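Local coordinates for protein precorrin-6Y C5,15-methyltransferase (Corynebacterium diphtheriae, PDB 3HM2) that probably transfers methyl groups from S-adenosyl-L-methionine during adenosylcobalamin biosynthesis, this chain being its C-terminal methyltransferase domain, at residues A[134-139]-A[171-176]. Residues are numbered along the deposited sequence; the frame is centred on the assembly and turned at random.
Sequences QMLWAL and HQWTVV
L136 and W173 carry the packing of helix 130-143 onto strand 162-176, with H171 and L139 completing the contact at its two ends. The L136 side chain leaves the helix across the line to the strand, and its outer atoms make the approach. CB stays back; CG comes within 4.2 Å of W173 CB, and there the chain forks. One branch, CD1, lies 3.4 Å from H171 CB and close to that residue's carbonyl carbon, while the other, CD2, lies 3.5 Å from W173 CB. The leucine thus straddles two strand residues that face the helix, Q172 between them pointing the other way.

W173 runs past L136 in the opposite sense. With CG anti to the backbone N (chi1 -168°), the indole extends onward along the strand direction, and its six-membered ring meets L139: CZ3 is 3.7 Å from L139 CB, and CH2 approaches L139 O obliquely at 3.3 Å. The carbonyl oxygen of L136 lies over one face of the indole; V175 CG1 lies over the opposite face, 4.0 Å from its plane and displaced toward the rim.

The segments run nearly parallel, their axes 18° apart and 9.0 Å at closest approach. I147 touches both L136 and W173, and A125 and A127 add to the bed beneath L136. The helix thus lies over strands 122-127, 162-176 and 146-157, at the end of the 3-2-1-4-5-7-6 sheet of a class I (Rossmann-like) methyltransferase, where 162-176 is the antiparallel strand. No hydrogen bond joins the segments: they meet through van der Waals contact, most of it apolar, with the polar L139 carbonyl set against rim carbons CZ2 and CH2. The indole's single polar atom, NE1, instead makes a weak hydrogen bond to G144 O, just beyond the helix.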
loop_
_atom_site.group_PDB
_atom_site.type_symbol
_atom_site.label_atom_id
_atom_site.label_comp_id
_atom_site.label_asym_id
_atom_site.label_seq_id
_atom_site.Cartn_x
_atom_site.Cartn_y
_atom_site.Cartn_z
ATOM N N GLN A 134 2.870 -13.361 -11.403
ATOM C CA GLN A 134 4.231 -13.708 -11.821
ATOM C C GLN A 134 4.254 -14.115 -13.304
ATOM O O GLN A 134 5.298 -14.124 -13.954
ATOM C CB GLN A 134 4.818 -14.810 -10.934
ATOM C CG GLN A 134 4.484 -14.723 -9.452
ATOM C CD GLN A 134 5.042 -15.910 -8.699
ATOM O OE1 GLN A 134 4.314 -16.835 -8.309
ATOM N NE2 GLN A 134 6.353 -15.912 -8.524
HETATM N N MSE A 135 3.082 -14.445 -13.825
HETATM C CA MSE A 135 2.895 -14.721 -15.239
HETATM C C MSE A 135 2.879 -13.435 -16.087
HETATM O O MSE A 135 3.474 -13.393 -17.170
HETATM C CB MSE A 135 1.593 -15.512 -15.411
HETATM C CG MSE A 135 0.969 -15.480 -16.801
HETATM SE SE MSE A 135 1.603 -16.964 -17.882
HETATM C CE MSE A 135 0.219 -16.974 -19.261
ATOM N N LEU A 136 2.204 -12.387 -15.615
ATOM C CA LEU A 136 2.280 -11.109 -16.320
ATOM C C LEU A 136 3.765 -10.749 -16.469
ATOM O O LEU A 136 4.171 -10.107 -17.437
ATOM C CB LEU A 136 1.564 -9.978 -15.563
ATOM C CG LEU A 136 0.076 -9.896 -15.200
ATOM C CD1 LEU A 136 -0.117 -8.731 -14.208
ATOM C CD2 LEU A 136 -0.851 -9.741 -16.404
ATOM N N TRP A 137 4.567 -11.166 -15.492
ATOM C CA TRP A 137 5.961 -10.742 -15.387
ATOM C C TRP A 137 6.800 -11.503 -16.393
ATOM O O TRP A 137 7.885 -11.070 -16.758
ATOM C CB TRP A 137 6.508 -10.952 -13.953
ATOM C CG TRP A 137 6.145 -9.847 -13.006
ATOM C CD1 TRP A 137 5.378 -9.940 -11.873
ATOM C CD2 TRP A 137 6.518 -8.466 -13.123
ATOM N NE1 TRP A 137 5.258 -8.701 -11.275
ATOM C CE2 TRP A 137 5.941 -7.782 -12.031
ATOM C CE3 TRP A 137 7.300 -7.740 -14.039
ATOM C CZ2 TRP A 137 6.121 -6.403 -11.837
ATOM C CZ3 TRP A 137 7.468 -6.359 -13.846
ATOM C CH2 TRP A 137 6.882 -5.717 -12.755
ATOM N N ALA A 138 6.284 -12.644 -16.828
ATOM C CA ALA A 138 6.991 -13.511 -17.747
ATOM C C ALA A 138 6.614 -13.136 -19.178
ATOM O O ALA A 138 7.473 -13.052 -20.064
ATOM C CB ALA A 138 6.626 -14.949 -17.456
ATOM N N LEU A 139 5.323 -12.909 -19.399
ATOM C CA LEU A 139 4.843 -12.407 -20.681
ATOM C C LEU A 139 5.291 -10.968 -20.912
ATOM O O LEU A 139 5.460 -10.535 -22.052
ATOM C CB LEU A 139 3.318 -12.501 -20.756
ATOM C CG LEU A 139 2.708 -13.872 -20.454
ATOM C CD1 LEU A 139 1.197 -13.769 -20.317
ATOM C CD2 LEU A 139 3.086 -14.877 -21.532
ATOM N N HIS A 171 -3.048 -6.555 -10.407
ATOM C CA HIS A 171 -1.941 -6.266 -11.297
ATOM C C HIS A 171 -2.448 -6.138 -12.698
ATOM O O HIS A 171 -3.374 -6.842 -13.122
ATOM C CB HIS A 171 -0.800 -7.285 -11.153
ATOM C CG HIS A 171 -0.096 -7.177 -9.837
ATOM N ND1 HIS A 171 -0.662 -7.613 -8.658
ATOM C CD2 HIS A 171 1.083 -6.601 -9.504
ATOM C CE1 HIS A 171 0.152 -7.333 -7.659
ATOM N NE2 HIS A 171 1.221 -6.725 -8.147
ATOM N N GLN A 172 -1.863 -5.174 -13.392
ATOM C CA GLN A 172 -2.334 -4.821 -14.707
ATOM C C GLN A 172 -1.181 -4.702 -15.650
ATOM O O GLN A 172 -0.250 -3.921 -15.458
ATOM C CB GLN A 172 -3.144 -3.521 -14.694
ATOM C CG GLN A 172 -4.125 -3.444 -15.827
ATOM C CD GLN A 172 -5.125 -2.343 -15.635
ATOM O OE1 GLN A 172 -4.848 -1.166 -15.917
ATOM N NE2 GLN A 172 -6.309 -2.711 -15.159
ATOM N N TRP A 173 -1.273 -5.509 -16.687
ATOM C CA TRP A 173 -0.349 -5.452 -17.788
ATOM C C TRP A 173 -1.049 -4.781 -18.969
ATOM O O TRP A 173 -2.096 -5.234 -19.417
ATOM C CB TRP A 173 0.139 -6.873 -18.106
ATOM C CG TRP A 173 1.289 -6.908 -19.026
ATOM C CD1 TRP A 173 2.361 -6.060 -19.037
ATOM C CD2 TRP A 173 1.487 -7.823 -20.095
ATOM N NE1 TRP A 173 3.212 -6.387 -20.061
ATOM C CE2 TRP A 173 2.702 -7.471 -20.726
ATOM C CE3 TRP A 173 0.750 -8.892 -20.600
ATOM C CZ2 TRP A 173 3.203 -8.165 -21.828
ATOM C CZ3 TRP A 173 1.250 -9.584 -21.692
ATOM C CH2 TRP A 173 2.470 -9.212 -22.296
ATOM N N THR A 174 -0.498 -3.654 -19.419
ATOM C CA THR A 174 -0.894 -3.062 -20.683
ATOM C C THR A 174 0.271 -3.000 -21.667
ATOM O O THR A 174 1.398 -2.644 -21.318
ATOM C CB THR A 174 -1.457 -1.674 -20.529
ATOM O OG1 THR A 174 -1.951 -1.246 -21.796
ATOM C CG2 THR A 174 -0.383 -0.731 -20.123
ATOM N N VAL A 175 -0.009 -3.331 -22.921
ATOM C CA VAL A 175 1.052 -3.451 -23.911
ATOM C C VAL A 175 0.604 -3.039 -25.352
ATOM O O VAL A 175 -0.602 -2.904 -25.642
ATOM C CB VAL A 175 1.679 -4.888 -23.814
ATOM C CG1 VAL A 175 0.615 -5.965 -24.072
ATOM C CG2 VAL A 175 2.920 -5.048 -24.712
ATOM N N VAL A 176 1.582 -2.772 -26.218
ATOM C CA VAL A 176 1.352 -2.631 -27.651
ATOM C C VAL A 176 2.236 -3.694 -28.339
ATOM O O VAL A 176 3.428 -3.789 -28.043
ATOM C CB VAL A 176 1.692 -1.200 -28.127
ATOM C CG1 VAL A 176 1.337 -1.012 -29.586
ATOM C CG2 VAL A 176 0.943 -0.188 -27.294
#